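Local coordinates for two-domain protein containing predicted PHP-like metal-dependent phosphoesterase (Bacteroides vulgatus ATCC 8482, PDB 3E38) that binds zinc ions in a PHP-like domain and is probably a metal-dependent phosphoesterase, perhaps one that trims nucleic acids, at residues Glu55-Arg60 and Lys90-Thr95; Ser68-Ser73 and Asp110-Glu115. All blocks are in the same frame, centred on the assembly; numbering follows the deposited sequence.

Interaction 1 of 2, residues Glu55-Arg60 and Lys90-Thr95. With ZN (zinc ion), chain I; ZN (zinc ion), chain J; ZN (zinc ion), chain H.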
loop_
_atom_site.group_PDB
_atom_site.type_symbol
_atom_site.label_atom_id
_atom_site.label_comp_id
_atom_site.label_asym_id
_atom_site.label_seq_id
_atom_site.Cartn_x
_atom_site.Cartn_y
_atom_site.Cartn_z
ATOM N N GLU B 55 10.162 -3.448 -30.741
ATOM C CA GLU B 55 8.899 -3.585 -31.471
ATOM C C GLU B 55 8.919 -4.833 -32.363
ATOM O O GLU B 55 9.962 -5.304 -32.842
ATOM C CB GLU B 55 8.568 -2.364 -32.343
ATOM C CG GLU B 55 8.698 -0.932 -31.741
ATOM C CD GLU B 55 7.790 -0.576 -30.583
ATOM O OE1 GLU B 55 6.975 -1.403 -30.120
ATOM O OE2 GLU B 55 7.902 0.594 -30.129
ATOM N N HIS B 56 7.731 -5.386 -32.547
ATOM C CA HIS B 56 7.559 -6.490 -33.471
ATOM C C HIS B 56 7.846 -5.915 -34.841
ATOM O O HIS B 56 7.405 -4.808 -35.181
ATOM C CB HIS B 56 6.118 -7.033 -33.499
ATOM C CG HIS B 56 5.682 -7.699 -32.240
ATOM N ND1 HIS B 56 6.084 -8.973 -31.898
ATOM C CD2 HIS B 56 4.853 -7.287 -31.257
ATOM C CE1 HIS B 56 5.540 -9.306 -30.744
ATOM N NE2 HIS B 56 4.793 -8.295 -30.328
ATOM N N ILE B 57 8.563 -6.699 -35.624
ATOM C CA ILE B 57 8.853 -6.363 -36.989
ATOM C C ILE B 57 7.597 -6.696 -37.785
ATOM O O ILE B 57 7.054 -5.843 -38.495
ATOM C CB ILE B 57 10.081 -7.169 -37.569
ATOM C CG1 ILE B 57 11.392 -6.692 -36.905
ATOM C CG2 ILE B 57 10.117 -7.072 -39.109
ATOM C CD1 ILE B 57 11.834 -5.264 -37.293
ATOM N N GLU B 58 7.097 -7.913 -37.581
ATOM C CA GLU B 58 6.002 -8.453 -38.408
ATOM C C GLU B 58 4.601 -8.106 -37.922
ATOM O O GLU B 58 3.651 -8.163 -38.676
ATOM C CB GLU B 58 6.106 -9.986 -38.536
ATOM C CG GLU B 58 7.406 -10.496 -39.132
ATOM C CD GLU B 58 8.524 -10.561 -38.129
ATOM O OE1 GLU B 58 8.345 -10.013 -37.026
ATOM O OE2 GLU B 58 9.565 -11.173 -38.427
ATOM N N TYR B 59 4.482 -7.721 -36.664
ATOM C CA TYR B 59 3.178 -7.453 -36.092
ATOM C C TYR B 59 3.019 -6.037 -35.575
ATOM O O TYR B 59 3.508 -5.682 -34.512
ATOM C CB TYR B 59 2.931 -8.458 -34.981
ATOM C CG TYR B 59 1.556 -8.395 -34.361
ATOM C CD1 TYR B 59 0.429 -8.575 -35.149
ATOM C CD2 TYR B 59 1.386 -8.207 -32.986
ATOM C CE1 TYR B 59 -0.832 -8.559 -34.596
ATOM C CE2 TYR B 59 0.124 -8.197 -32.409
ATOM C CZ TYR B 59 -0.982 -8.368 -33.235
ATOM O OH TYR B 59 -2.266 -8.346 -32.745
ATOM N N ARG B 60 2.243 -5.278 -36.324
ATOM C CA ARG B 60 1.974 -3.835 -36.039
ATOM C C ARG B 60 0.499 -3.535 -36.268
ATOM O O ARG B 60 0.085 -3.021 -37.299
ATOM C CB ARG B 60 2.854 -2.968 -36.955
ATOM C CG ARG B 60 4.384 -3.151 -36.714
ATOM C CD ARG B 60 5.188 -2.113 -37.431
ATOM N NE ARG B 60 5.189 -2.359 -38.867
ATOM C CZ ARG B 60 5.630 -1.492 -39.775
ATOM N NH1 ARG B 60 6.090 -0.281 -39.428
ATOM N NH2 ARG B 60 5.577 -1.830 -41.040
ATOM N N LYS B 90 18.977 -0.089 -29.224
ATOM C CA LYS B 90 18.114 -0.286 -30.375
ATOM C C LYS B 90 17.880 -1.791 -30.567
ATOM O O LYS B 90 18.796 -2.617 -30.530
ATOM C CB LYS B 90 18.735 0.326 -31.623
ATOM C CG LYS B 90 17.933 0.002 -32.897
ATOM C CD LYS B 90 18.567 0.605 -34.162
ATOM C CE LYS B 90 18.031 2.005 -34.471
ATOM N NZ LYS B 90 16.649 1.934 -34.989
ATOM N N GLY B 91 16.620 -2.147 -30.750
ATOM C CA GLY B 91 16.293 -3.548 -30.956
ATOM C C GLY B 91 14.920 -3.700 -31.522
ATOM O O GLY B 91 14.134 -2.716 -31.638
ATOM N N SER B 92 14.674 -4.968 -31.826
ATOM C CA SER B 92 13.447 -5.433 -32.436
ATOM C C SER B 92 13.181 -6.888 -32.169
ATOM O O SER B 92 14.095 -7.709 -31.908
ATOM C CB SER B 92 13.494 -5.274 -33.971
ATOM O OG SER B 92 13.631 -3.912 -34.388
ATOM N N GLU B 93 11.903 -7.190 -32.350
ATOM C CA GLU B 93 11.357 -8.525 -32.170
ATOM C C GLU B 93 10.904 -9.192 -33.463
ATOM O O GLU B 93 9.899 -8.819 -34.083
ATOM C CB GLU B 93 10.188 -8.523 -31.158
ATOM C CG GLU B 93 9.845 -9.962 -30.775
ATOM C CD GLU B 93 8.749 -10.080 -29.775
ATOM O OE1 GLU B 93 8.014 -9.122 -29.373
ATOM O OE2 GLU B 93 8.652 -11.183 -29.343
ATOM N N ILE B 94 11.673 -10.211 -33.821
ATOM C CA ILE B 94 11.438 -11.043 -35.026
ATOM C C ILE B 94 10.428 -12.042 -34.514
ATOM O O ILE B 94 10.714 -12.884 -33.675
ATOM C CB ILE B 94 12.718 -11.728 -35.566
ATOM C CG1 ILE B 94 13.819 -10.701 -35.802
ATOM C CG2 ILE B 94 12.427 -12.535 -36.821
ATOM C CD1 ILE B 94 15.255 -11.325 -35.919
ATOM N N THR B 95 9.219 -11.837 -35.002
ATOM C CA THR B 95 8.026 -12.498 -34.574
ATOM C C THR B 95 7.586 -13.451 -35.646
ATOM O O THR B 95 7.096 -13.053 -36.698
ATOM C CB THR B 95 6.884 -11.432 -34.354
ATOM O OG1 THR B 95 7.379 -10.268 -33.650
ATOM C CG2 THR B 95 5.720 -12.032 -33.611
HETATM ZN ZN ZN I . 7.391 -9.123 -27.240
HETATM ZN ZN ZN J . 3.555 -8.080 -28.594
HETATM ZN ZN ZN H . 7.008 -12.407 -28.532
HETATM O O HOH W 1 11.722 -1.571 -32.343
HETATM O O HOH W 2 7.505 -11.235 -27.244
#
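His56 and Glu93 lie side by side near the C-terminal ends of parallel strands 50-56 and 87-95, part of a beta-alpha-beta unit in the curled sheet of the PHP-like domain. Their CA atoms are 4.5 Å apart, and the pairing rests on two backbone bonds: Glu93 N to Glu55 O at 2.8 Å and Ile57 N to Glu93 O at 2.9 Å.

Followed outward, His56 meets Thr95 first, with CB 3.5 Å from Thr95 OG1. CG stays against the same OG1, and ND1 then donates to that hydroxyl at 2.5 Å, a short bond whose acceptor lies only 8° out of the ring plane. Past ND1, CE1 is modelled too near Glu93 OE1 for that approach to be trusted. CD2 meets the edge of the Tyr59 ring, in that ring's plane, and at the tip NE2 binds the zinc ion of chain J at 2.1 Å, a site completed by groups including Asp31 and His196. With ND1 as donor, NE2 is left to bind the metal, and the two bonds together probably fix the rotation of the ring.

Glu93 points the same way, its carboxylate turned 19° from the imidazole plane. With CG anti to the backbone N (chi1 -168°) and an extended chain, it reaches out from the face of the sheet it shares with His56: OE1 binds the zinc ion of chain I, OE2 that of chain H, and water 2 bridges both ions. Glu58 OE1 accepts from Thr95 N at 2.9 Å, while its OE2 forms a salt bridge with Arg96. The Thr95 hydroxyl donates in turn to Glu93 O at 2.9 Å, on the face of that carbonyl plane opposite to Ile57 N.

Interaction 2 of 2, residues Ser68-Ser73 and Asp110-Glu115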
loop_
_atom_site.group_PDB
_atom_site.type_symbol
_atom_site.label_atom_id
_atom_site.label_comp_id
_atom_site.label_asym_id
_atom_site.label_seq_id
_atom_site.Cartn_x
_atom_site.Cartn_y
_atom_site.Cartn_z
ATOM N N SER B 68 4.787 4.702 -39.610
ATOM C CA SER B 68 6.237 4.832 -39.510
ATOM C C SER B 68 6.959 3.590 -39.948
ATOM O O SER B 68 6.371 2.541 -40.288
ATOM C CB SER B 68 6.653 5.062 -38.068
ATOM O OG SER B 68 6.730 3.814 -37.369
ATOM N N ASP B 69 8.266 3.706 -39.922
ATOM C CA ASP B 69 9.092 2.539 -40.186
ATOM C C ASP B 69 9.493 1.906 -38.855
ATOM O O ASP B 69 8.960 2.224 -37.761
ATOM C CB ASP B 69 10.305 2.826 -41.092
ATOM C CG ASP B 69 11.332 3.772 -40.455
ATOM O OD1 ASP B 69 11.323 3.949 -39.219
ATOM O OD2 ASP B 69 12.181 4.308 -41.204
ATOM N N HIS B 70 10.444 0.996 -38.960
ATOM C CA HIS B 70 10.809 0.189 -37.811
ATOM C C HIS B 70 11.801 0.821 -36.862
ATOM O O HIS B 70 12.081 0.276 -35.796
ATOM C CB HIS B 70 11.355 -1.153 -38.276
ATOM C CG HIS B 70 10.386 -1.931 -39.103
ATOM N ND1 HIS B 70 9.339 -2.645 -38.561
ATOM C CD2 HIS B 70 10.316 -2.114 -40.441
ATOM C CE1 HIS B 70 8.666 -3.230 -39.530
ATOM N NE2 HIS B 70 9.241 -2.924 -40.684
ATOM N N ASN B 71 12.312 1.981 -37.217
ATOM C CA ASN B 71 13.314 2.628 -36.366
ATOM C C ASN B 71 12.668 3.746 -35.562
ATOM O O ASN B 71 13.239 4.298 -34.644
ATOM C CB ASN B 71 14.447 3.183 -37.225
ATOM C CG ASN B 71 15.197 2.117 -37.963
ATOM O OD1 ASN B 71 15.654 1.147 -37.359
ATOM N ND2 ASN B 71 15.397 2.310 -39.271
ATOM N N ARG B 72 11.434 4.054 -35.910
ATOM C CA ARG B 72 10.780 5.247 -35.331
ATOM C C ARG B 72 10.565 5.273 -33.765
ATOM O O ARG B 72 10.724 6.324 -33.138
ATOM C CB ARG B 72 9.468 5.496 -36.075
ATOM C CG ARG B 72 8.714 6.750 -35.680
ATOM C CD ARG B 72 9.469 7.987 -35.941
ATOM N NE ARG B 72 8.608 9.145 -35.649
ATOM C CZ ARG B 72 9.036 10.380 -35.451
ATOM N NH1 ARG B 72 10.331 10.642 -35.491
ATOM N NH2 ARG B 72 8.160 11.344 -35.173
ATOM N N SER B 73 10.183 4.176 -33.114
ATOM C CA SER B 73 9.935 4.302 -31.669
ATOM C C SER B 73 11.267 4.573 -30.940
ATOM O O SER B 73 11.335 5.353 -30.019
ATOM C CB SER B 73 9.182 3.101 -31.119
ATOM O OG SER B 73 9.845 1.916 -31.411
ATOM N N ASP B 110 20.093 -0.722 -37.446
ATOM C CA ASP B 110 18.924 -0.417 -38.277
ATOM C C ASP B 110 17.915 -1.575 -38.246
ATOM O O ASP B 110 18.237 -2.743 -38.570
ATOM C CB ASP B 110 19.441 -0.080 -39.712
ATOM C CG ASP B 110 18.349 0.354 -40.658
ATOM O OD1 ASP B 110 17.156 0.398 -40.274
ATOM O OD2 ASP B 110 18.673 0.639 -41.811
ATOM N N SER B 111 16.700 -1.249 -37.831
ATOM C CA SER B 111 15.622 -2.243 -37.655
ATOM C C SER B 111 14.972 -2.700 -38.954
ATOM O O SER B 111 14.628 -3.880 -39.138
ATOM C CB SER B 111 14.550 -1.727 -36.683
ATOM O OG SER B 111 15.068 -1.671 -35.333
ATOM N N ASN B 112 14.921 -1.758 -39.877
ATOM C CA ASN B 112 14.233 -1.940 -41.169
ATOM C C ASN B 112 14.607 -3.185 -41.966
ATOM O O ASN B 112 13.743 -3.853 -42.528
ATOM C CB ASN B 112 14.445 -0.718 -42.037
ATOM C CG ASN B 112 13.565 0.418 -41.622
ATOM O OD1 ASN B 112 12.501 0.188 -41.056
ATOM N ND2 ASN B 112 13.982 1.641 -41.914
ATOM N N PRO B 113 15.897 -3.472 -42.051
ATOM C CA PRO B 113 16.302 -4.621 -42.841
ATOM C C PRO B 113 15.816 -5.946 -42.290
ATOM O O PRO B 113 15.905 -6.957 -42.985
ATOM C CB PRO B 113 17.848 -4.563 -42.772
ATOM C CG PRO B 113 18.159 -3.166 -42.529
ATOM C CD PRO B 113 17.027 -2.574 -41.762
ATOM N N LEU B 114 15.330 -5.938 -41.042
ATOM C CA LEU B 114 14.847 -7.200 -40.412
ATOM C C LEU B 114 13.482 -7.662 -40.995
ATOM O O LEU B 114 13.033 -8.798 -40.827
ATOM C CB LEU B 114 14.802 -7.125 -38.881
ATOM C CG LEU B 114 16.147 -7.299 -38.186
ATOM C CD1 LEU B 114 17.217 -6.319 -38.743
ATOM C CD2 LEU B 114 15.955 -7.170 -36.646
ATOM N N GLU B 115 12.865 -6.773 -41.740
ATOM C CA GLU B 115 11.604 -7.100 -42.393
ATOM C C GLU B 115 11.935 -7.854 -43.669
ATOM O O GLU B 115 12.359 -7.265 -44.644
ATOM C CB GLU B 115 10.809 -5.843 -42.686
ATOM C CG GLU B 115 9.448 -6.127 -43.216
ATOM C CD GLU B 115 8.624 -4.864 -43.441
ATOM O OE1 GLU B 115 9.047 -3.755 -43.047
ATOM O OE2 GLU B 115 7.528 -4.993 -44.002
HETATM O O HOH W 3 14.352 0.548 -33.649
#
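Asn71 grips the turn 110-115 with both ends of its amide. OD1 accepts from Ser111 N at 2.7 Å, in the carbonyl plane and on a lone pair, while ND2 donates to Asp110 OD1 at 2.8 Å. The adjoining pair reverses the roles: Asn112 OD1 takes the backbone N of His70 at 3.0 Å, and Asn112 ND2 reaches Asp69 OD2 in a weak bond of 3.3 Å. His70 completes the first shell, its NE2 giving a 2.5 Å bond to Glu115 OE1. The carboxylate stands nearly square to the ring, 85° between planes, so the N-H, directed in the imidazole plane, meets OE1 from above the carboxylate plane. Glu115 reaches the ring with CG anti to its own N (chi1 -174°) and an extended chain.

A second shell holds these groups in place. Asp110 OD1 also accepts from Asn112 N at 3.1 Å, an Asx turn, and its two donors come from opposite faces of the carboxylate. Asp69 OD1 caps Asn71 N at 3.0 Å. Water 3 links His70 O with Ser111 OG, which also hydrogen-bonds to Ser92 OG. Asn71 OD1 accepts a further bond from Lys90 NZ of strand 87-95. Were Asn71 an alanine, Ser111 N and the Lys90 ammonium would probably lose a shared acceptor, and Asp110 OD1 one of its two donors.

The contact thus ties the loop entering helix 72-83 to the 3-10 turn between strand 102-106 and helix 119-128. Leu114 touches Ser92 on strand 87-95, and Pro113 packs on Glu125 of helix 119-128.

Interactions 1 and 2 have centres about 8 Å apart, and their segments alternate along the chain: strand 50-56, the start of helix 72-83, strand 87-95, then the turn 110-115. Strand 87-95 is stitched to interaction 2 by Lys90 NZ, 2.7 Å from Asn71 OD1, and by Ser92 OG, 2.8 Å from Ser111 OG. On the other strand, Glu55 OE2 lies 2.7 Å from Ser73 OG. Interaction 1 supplies ligands to all three zinc ions, whereas the His70 side chain is about 13 Å from a zinc. Interaction 2 is therefore an outer layer, touching the metal-bearing strands without itself contributing a ligand.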